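Local coordinates for lectin (PDB 5T1X), which probably binds mannose-containing glycans, as a plant storage-organ lectin related to the snowdrop lectin GNA, at residues B[7-12]-B[56-61]; B[19-24]-B[88-93]. All blocks are in the same frame, centred on the assembly; numbering follows the deposited sequence.

In the fold
Contact 1 and contact 2 illustrate how a beta-prism II domain, the fold of GNA-related lectins, closes its three antiparallel sheets around one hydrophobic interior. Their centres lie about 10 Å apart, and strands 8-10 and 89-92 of a single sheet supply one segment to each. Contact 1 joins that sheet to the one holding strand 57-60; contact 2 joins it to the one holding strand 19-23. The two are coupled directly by Leu-9 O to Leu-90 N (2.8 Å) and Asn-7 O to Leu-92 N (3.0 Å), both probable hydrogen bonds between the neighbouring strands. Leu-8 O also packs against CD2 of Leu-21. Both contacts are buried, centred about 5 and 8 Å from the middle of the chain.

Contact 1: B[7-12]-B[56-61]; sequences NLLFSG and CFLRLN
Strands 8-10 and 57-60 run at 70° to each other, their axes coming within 7.4 Å, and the backbones draw together at Ser-11 and Leu-60. There Gly-12 N donates to Leu-60 O (2.9 Å). Ser-11 OG donates to Asn-61 O at 2.7 Å, from above the carbonyl plane, and accepts from Tyr-88 N; these two bonds hold the buried hydroxyl. One water joins Phe-10 O to Leu-60 N, and a second joins Gly-12 O to Arg-59 NE in the plane of the guanidinium. Arg-59, extended from CG to NE with CG opposite its own N (chi1 -175°), carries the guanidinium to Gly-12, whose N lies over one face. Deeper in, Leu-60 lays its CD2 methyl against Leu-9 O (3.6 Å), while Leu-9 and Leu-58 meet obliquely through their CD2 methyls at 4.0 Å. Such a junction, polar at the chain turn and aliphatic within, joins two walls of the beta-prism II fold. Leu-9 also reaches Leu-15 of strand 14-16 and Leu-90 of strand 89-92, and Leu-58 rests on Leu-66 and Ile-68 of strand 66-69.

Contact 2: B[19-24]-B[88-93]; sequences GRLTAK and YVLILR
Leu-92 is received by Leu-21 and Ala-23, whose side chains project from the same side of strand 19-23. Its CB meets CB of Leu-21 at 4.1 Å, and its CG lies 4.2 Å from CB of Ala-23. The CD2 methyl continues past the side chains to the opposing backbone, reaching Leu-21 O at 3.5 Å and Thr-22 CA at 3.9 Å. CB of Leu-92 already points toward strand 19-23, and with CG opposite the backbone N (chi1 178°) the isobutyl group lies so that CD2 rests on that carbonyl oxygen. In the reverse sense, the methyl of Ala-23 comes to 3.4 Å from Leu-92 O, so each strand presses a side-chain carbon against a carbonyl oxygen of the other. Two residues earlier, Leu-90 brings CD2 to CD1 of Leu-21 at 4.1 Å, the two side chains lying aslant.

The contact is therefore a facing of aliphatic side chains between sheets, with the strands inclined at 55° and their axes 7.4 Å apart at closest. Leu-21 is tied by backbone bonds to Leu-28, while strand 89-92 is held between strands 8-10 and 98-107, in part by the backbone bonding of Val-89 with Tyr-101.

This packing joins two faces of the prism. Leu-90 also touches Leu-28 of strand 26-30 and Ile-100 of strand 98-107, while Leu-92 touches His-26. On the far side of strand 89-92, Val-89 and Ile-91 pack on Phe-96 and Ala-84 of the other chain, so the strand lies between the domain interior and the neighbouring subunit.

Contact 1: B[7-12]-B[56-61]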
loop_
_atom_site.group_PDB
_atom_site.type_symbol
_atom_site.label_atom_id
_atom_site.label_comp_id
_atom_site.label_asym_id
_atom_site.label_seq_id
_atom_site.Cartn_x
_atom_site.Cartn_y
_atom_site.Cartn_z
ATOM N N ASN B 7 4.978 -5.264 -5.321
ATOM C CA ASN B 7 3.607 -5.413 -4.813
ATOM C C ASN B 7 2.812 -4.095 -4.730
ATOM O O ASN B 7 1.714 -4.101 -4.172
ATOM C CB ASN B 7 3.647 -6.064 -3.420
ATOM C CG ASN B 7 4.393 -5.241 -2.385
ATOM O OD1 ASN B 7 5.281 -4.430 -2.708
ATOM N ND2 ASN B 7 4.064 -5.430 -1.114
ATOM N N LEU B 8 3.357 -2.978 -5.264
ATOM C CA LEU B 8 2.683 -1.677 -5.172
ATOM C C LEU B 8 2.504 -0.999 -6.508
ATOM O O LEU B 8 3.338 -1.153 -7.399
ATOM C CB LEU B 8 3.516 -0.710 -4.296
ATOM C CG LEU B 8 4.068 -1.203 -2.956
ATOM C CD1 LEU B 8 5.018 -0.176 -2.374
ATOM C CD2 LEU B 8 2.950 -1.509 -1.960
ATOM N N LEU B 9 1.469 -0.160 -6.603
ATOM C CA LEU B 9 1.225 0.710 -7.742
ATOM C C LEU B 9 0.750 2.051 -7.197
ATOM O O LEU B 9 -0.361 2.143 -6.687
ATOM C CB LEU B 9 0.229 0.106 -8.761
ATOM C CG LEU B 9 0.242 0.784 -10.140
ATOM C CD1 LEU B 9 1.468 0.388 -10.927
ATOM C CD2 LEU B 9 -1.003 0.448 -10.929
ATOM N N PHE B 10 1.629 3.062 -7.219
ATOM C CA PHE B 10 1.281 4.386 -6.722
ATOM C C PHE B 10 0.571 5.172 -7.810
ATOM O O PHE B 10 0.733 4.861 -9.003
ATOM C CB PHE B 10 2.540 5.145 -6.260
ATOM C CG PHE B 10 3.199 4.548 -5.048
ATOM C CD1 PHE B 10 2.736 4.840 -3.770
ATOM C CD2 PHE B 10 4.285 3.683 -5.181
ATOM C CE1 PHE B 10 3.346 4.278 -2.640
ATOM C CE2 PHE B 10 4.891 3.120 -4.051
ATOM C CZ PHE B 10 4.414 3.419 -2.789
ATOM N N SER B 11 -0.215 6.190 -7.409
ATOM C CA SER B 11 -0.870 7.106 -8.348
ATOM C C SER B 11 0.134 7.590 -9.402
ATOM O O SER B 11 1.240 8.020 -9.048
ATOM C CB SER B 11 -1.423 8.321 -7.599
ATOM O OG SER B 11 -2.496 7.961 -6.745
ATOM N N GLY B 12 -0.246 7.496 -10.668
ATOM C CA GLY B 12 0.618 7.944 -11.756
ATOM C C GLY B 12 1.409 6.830 -12.412
ATOM O O GLY B 12 1.771 6.959 -13.577
ATOM N N CYS B 56 -3.879 -1.526 -24.285
ATOM C CA CYS B 56 -4.471 -0.973 -23.070
ATOM C C CYS B 56 -3.436 -0.815 -21.977
ATOM O O CYS B 56 -2.457 -1.566 -21.943
ATOM C CB CYS B 56 -5.628 -1.850 -22.602
ATOM S SG CYS B 56 -6.904 -2.115 -23.862
ATOM N N PHE B 57 -3.695 0.105 -21.052
ATOM C CA PHE B 57 -2.836 0.297 -19.901
ATOM C C PHE B 57 -3.697 0.551 -18.689
ATOM O O PHE B 57 -4.827 1.026 -18.819
ATOM C CB PHE B 57 -1.849 1.448 -20.139
ATOM C CG PHE B 57 -2.466 2.818 -20.317
ATOM C CD1 PHE B 57 -2.644 3.667 -19.227
ATOM C CD2 PHE B 57 -2.844 3.270 -21.575
ATOM C CE1 PHE B 57 -3.207 4.930 -19.392
ATOM C CE2 PHE B 57 -3.399 4.543 -21.741
ATOM C CZ PHE B 57 -3.572 5.363 -20.649
ATOM N N LEU B 58 -3.126 0.296 -17.518
ATOM C CA LEU B 58 -3.748 0.494 -16.216
ATOM C C LEU B 58 -3.087 1.671 -15.524
ATOM O O LEU B 58 -1.861 1.748 -15.482
ATOM C CB LEU B 58 -3.556 -0.781 -15.378
ATOM C CG LEU B 58 -4.172 -0.770 -13.987
ATOM C CD1 LEU B 58 -5.667 -1.053 -14.057
ATOM C CD2 LEU B 58 -3.516 -1.806 -13.095
ATOM N N ARG B 59 -3.881 2.557 -14.928
ATOM C CA ARG B 59 -3.306 3.686 -14.201
ATOM C C ARG B 59 -4.201 4.079 -13.041
ATOM O O ARG B 59 -5.402 4.228 -13.224
ATOM C CB ARG B 59 -3.097 4.889 -15.136
ATOM C CG ARG B 59 -2.389 6.091 -14.482
ATOM C CD ARG B 59 -2.325 7.263 -15.448
ATOM N NE ARG B 59 -1.706 8.452 -14.855
ATOM C CZ ARG B 59 -2.363 9.392 -14.171
ATOM N NH1 ARG B 59 -3.670 9.280 -13.961
ATOM N NH2 ARG B 59 -1.721 10.449 -13.702
ATOM N N LEU B 60 -3.606 4.245 -11.853
ATOM C CA LEU B 60 -4.310 4.731 -10.676
ATOM C C LEU B 60 -4.155 6.247 -10.656
ATOM O O LEU B 60 -3.023 6.741 -10.766
ATOM C CB LEU B 60 -3.711 4.084 -9.422
ATOM C CG LEU B 60 -4.251 4.548 -8.060
ATOM C CD1 LEU B 60 -5.775 4.287 -7.913
ATOM C CD2 LEU B 60 -3.459 3.895 -6.949
ATOM N N ASN B 61 -5.264 6.995 -10.524
ATOM C CA ASN B 61 -5.137 8.451 -10.536
ATOM C C ASN B 61 -4.974 9.030 -9.109
ATOM O O ASN B 61 -4.802 8.278 -8.140
ATOM C CB ASN B 61 -6.293 9.117 -11.299
ATOM C CG ASN B 61 -7.641 9.104 -10.625
ATOM O OD1 ASN B 61 -7.783 8.787 -9.437
ATOM N ND2 ASN B 61 -8.663 9.490 -11.373
HETATM O O HOH W 1 -0.943 3.923 -10.990
HETATM O O HOH W 2 1.015 8.864 -15.221
#

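Contact 2: B[19-24]-B[88-93]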
loop_
_atom_site.group_PDB
_atom_site.type_symbol
_atom_site.label_atom_id
_atom_site.label_comp_id
_atom_site.label_asym_id
_atom_site.label_seq_id
_atom_site.Cartn_x
_atom_site.Cartn_y
_atom_site.Cartn_z
ATOM N N GLY B 19 2.626 -6.358 -17.906
ATOM C CA GLY B 19 3.268 -5.799 -16.718
ATOM C C GLY B 19 2.427 -6.177 -15.514
ATOM O O GLY B 19 1.202 -6.310 -15.637
ATOM N N ARG B 20 3.056 -6.408 -14.353
ATOM C CA ARG B 20 2.284 -6.916 -13.223
ATOM C C ARG B 20 2.808 -6.556 -11.849
ATOM O O ARG B 20 3.983 -6.212 -11.684
ATOM C CB ARG B 20 2.269 -8.463 -13.308
ATOM C CG ARG B 20 3.649 -9.130 -13.090
ATOM C CD ARG B 20 3.691 -10.550 -13.602
ATOM N NE ARG B 20 3.598 -10.553 -15.063
ATOM C CZ ARG B 20 3.065 -11.529 -15.785
ATOM N NH1 ARG B 20 2.592 -12.620 -15.197
ATOM N NH2 ARG B 20 3.009 -11.426 -17.103
ATOM N N LEU B 21 1.927 -6.733 -10.852
ATOM C CA LEU B 21 2.276 -6.721 -9.441
ATOM C C LEU B 21 2.393 -8.165 -9.009
ATOM O O LEU B 21 1.665 -9.025 -9.526
ATOM C CB LEU B 21 1.240 -5.982 -8.563
ATOM C CG LEU B 21 0.856 -4.556 -8.953
ATOM C CD1 LEU B 21 -0.022 -3.950 -7.897
ATOM C CD2 LEU B 21 2.095 -3.681 -9.180
ATOM N N THR B 22 3.330 -8.453 -8.102
ATOM C CA THR B 22 3.535 -9.804 -7.582
ATOM C C THR B 22 3.704 -9.737 -6.073
ATOM O O THR B 22 4.306 -8.794 -5.558
ATOM C CB THR B 22 4.750 -10.502 -8.236
ATOM O OG1 THR B 22 5.930 -9.726 -8.002
ATOM C CG2 THR B 22 4.583 -10.716 -9.742
ATOM N N ALA B 23 3.146 -10.726 -5.367
ATOM C CA ALA B 23 3.275 -10.874 -3.909
ATOM C C ALA B 23 3.079 -12.327 -3.575
ATOM O O ALA B 23 2.009 -12.867 -3.855
ATOM C CB ALA B 23 2.266 -10.007 -3.167
ATOM N N LYS B 24 4.119 -12.987 -3.021
ATOM C CA LYS B 24 4.069 -14.418 -2.717
ATOM C C LYS B 24 3.722 -15.152 -4.029
ATOM O O LYS B 24 4.399 -14.901 -5.032
ATOM C CB LYS B 24 3.102 -14.725 -1.548
ATOM C CG LYS B 24 3.624 -14.204 -0.194
ATOM C CD LYS B 24 2.534 -14.046 0.872
ATOM C CE LYS B 24 1.904 -15.343 1.310
ATOM N NZ LYS B 24 0.720 -15.118 2.183
ATOM N N TYR B 88 -2.441 8.112 -3.777
ATOM C CA TYR B 88 -3.056 6.793 -3.533
ATOM C C TYR B 88 -2.081 5.669 -3.829
ATOM O O TYR B 88 -1.086 5.871 -4.527
ATOM C CB TYR B 88 -4.335 6.623 -4.392
ATOM C CG TYR B 88 -5.482 7.485 -3.898
ATOM C CD1 TYR B 88 -6.515 6.938 -3.148
ATOM C CD2 TYR B 88 -5.486 8.863 -4.105
ATOM C CE1 TYR B 88 -7.552 7.735 -2.653
ATOM C CE2 TYR B 88 -6.501 9.676 -3.587
ATOM C CZ TYR B 88 -7.538 9.102 -2.873
ATOM O OH TYR B 88 -8.532 9.893 -2.340
ATOM N N VAL B 89 -2.361 4.473 -3.287
ATOM C CA VAL B 89 -1.536 3.307 -3.559
ATOM C C VAL B 89 -2.441 2.087 -3.711
ATOM O O VAL B 89 -3.394 1.928 -2.956
ATOM C CB VAL B 89 -0.422 3.085 -2.489
ATOM C CG1 VAL B 89 -1.013 2.765 -1.115
ATOM C CG2 VAL B 89 0.569 1.994 -2.920
ATOM N N LEU B 90 -2.156 1.267 -4.715
ATOM C CA LEU B 90 -2.806 -0.023 -4.914
ATOM C C LEU B 90 -1.826 -1.047 -4.397
ATOM O O LEU B 90 -0.676 -1.062 -4.855
ATOM C CB LEU B 90 -3.123 -0.249 -6.414
ATOM C CG LEU B 90 -3.545 -1.673 -6.822
ATOM C CD1 LEU B 90 -4.940 -2.018 -6.336
ATOM C CD2 LEU B 90 -3.495 -1.825 -8.341
ATOM N N ILE B 91 -2.242 -1.867 -3.418
ATOM C CA ILE B 91 -1.368 -2.885 -2.863
ATOM C C ILE B 91 -1.899 -4.263 -3.208
ATOM O O ILE B 91 -3.042 -4.573 -2.879
ATOM C CB ILE B 91 -1.192 -2.757 -1.317
ATOM C CG1 ILE B 91 -0.786 -1.315 -0.882
ATOM C CG2 ILE B 91 -0.180 -3.810 -0.789
ATOM C CD1 ILE B 91 -0.727 -1.103 0.639
ATOM N N LEU B 92 -1.047 -5.107 -3.806
ATOM C CA LEU B 92 -1.367 -6.519 -3.965
ATOM C C LEU B 92 -0.860 -7.124 -2.676
ATOM O O LEU B 92 0.354 -7.285 -2.498
ATOM C CB LEU B 92 -0.740 -7.154 -5.226
ATOM C CG LEU B 92 -1.012 -8.670 -5.394
ATOM C CD1 LEU B 92 -2.503 -8.971 -5.575
ATOM C CD2 LEU B 92 -0.179 -9.260 -6.524
ATOM N N ARG B 93 -1.765 -7.308 -1.721
ATOM C CA ARG B 93 -1.412 -7.748 -0.376
ATOM C C ARG B 93 -0.929 -9.183 -0.315
ATOM O O ARG B 93 -1.258 -9.998 -1.178
ATOM C CB ARG B 93 -2.623 -7.568 0.551
ATOM C CG ARG B 93 -2.942 -6.081 0.651
ATOM C CD ARG B 93 -4.091 -5.679 1.541
ATOM N NE ARG B 93 -4.884 -6.662 2.086
ATOM C CZ ARG B 93 -5.982 -6.510 2.892
ATOM N NH1 ARG B 93 -6.417 -5.309 3.223
ATOM N NH2 ARG B 93 -6.622 -7.578 3.342
#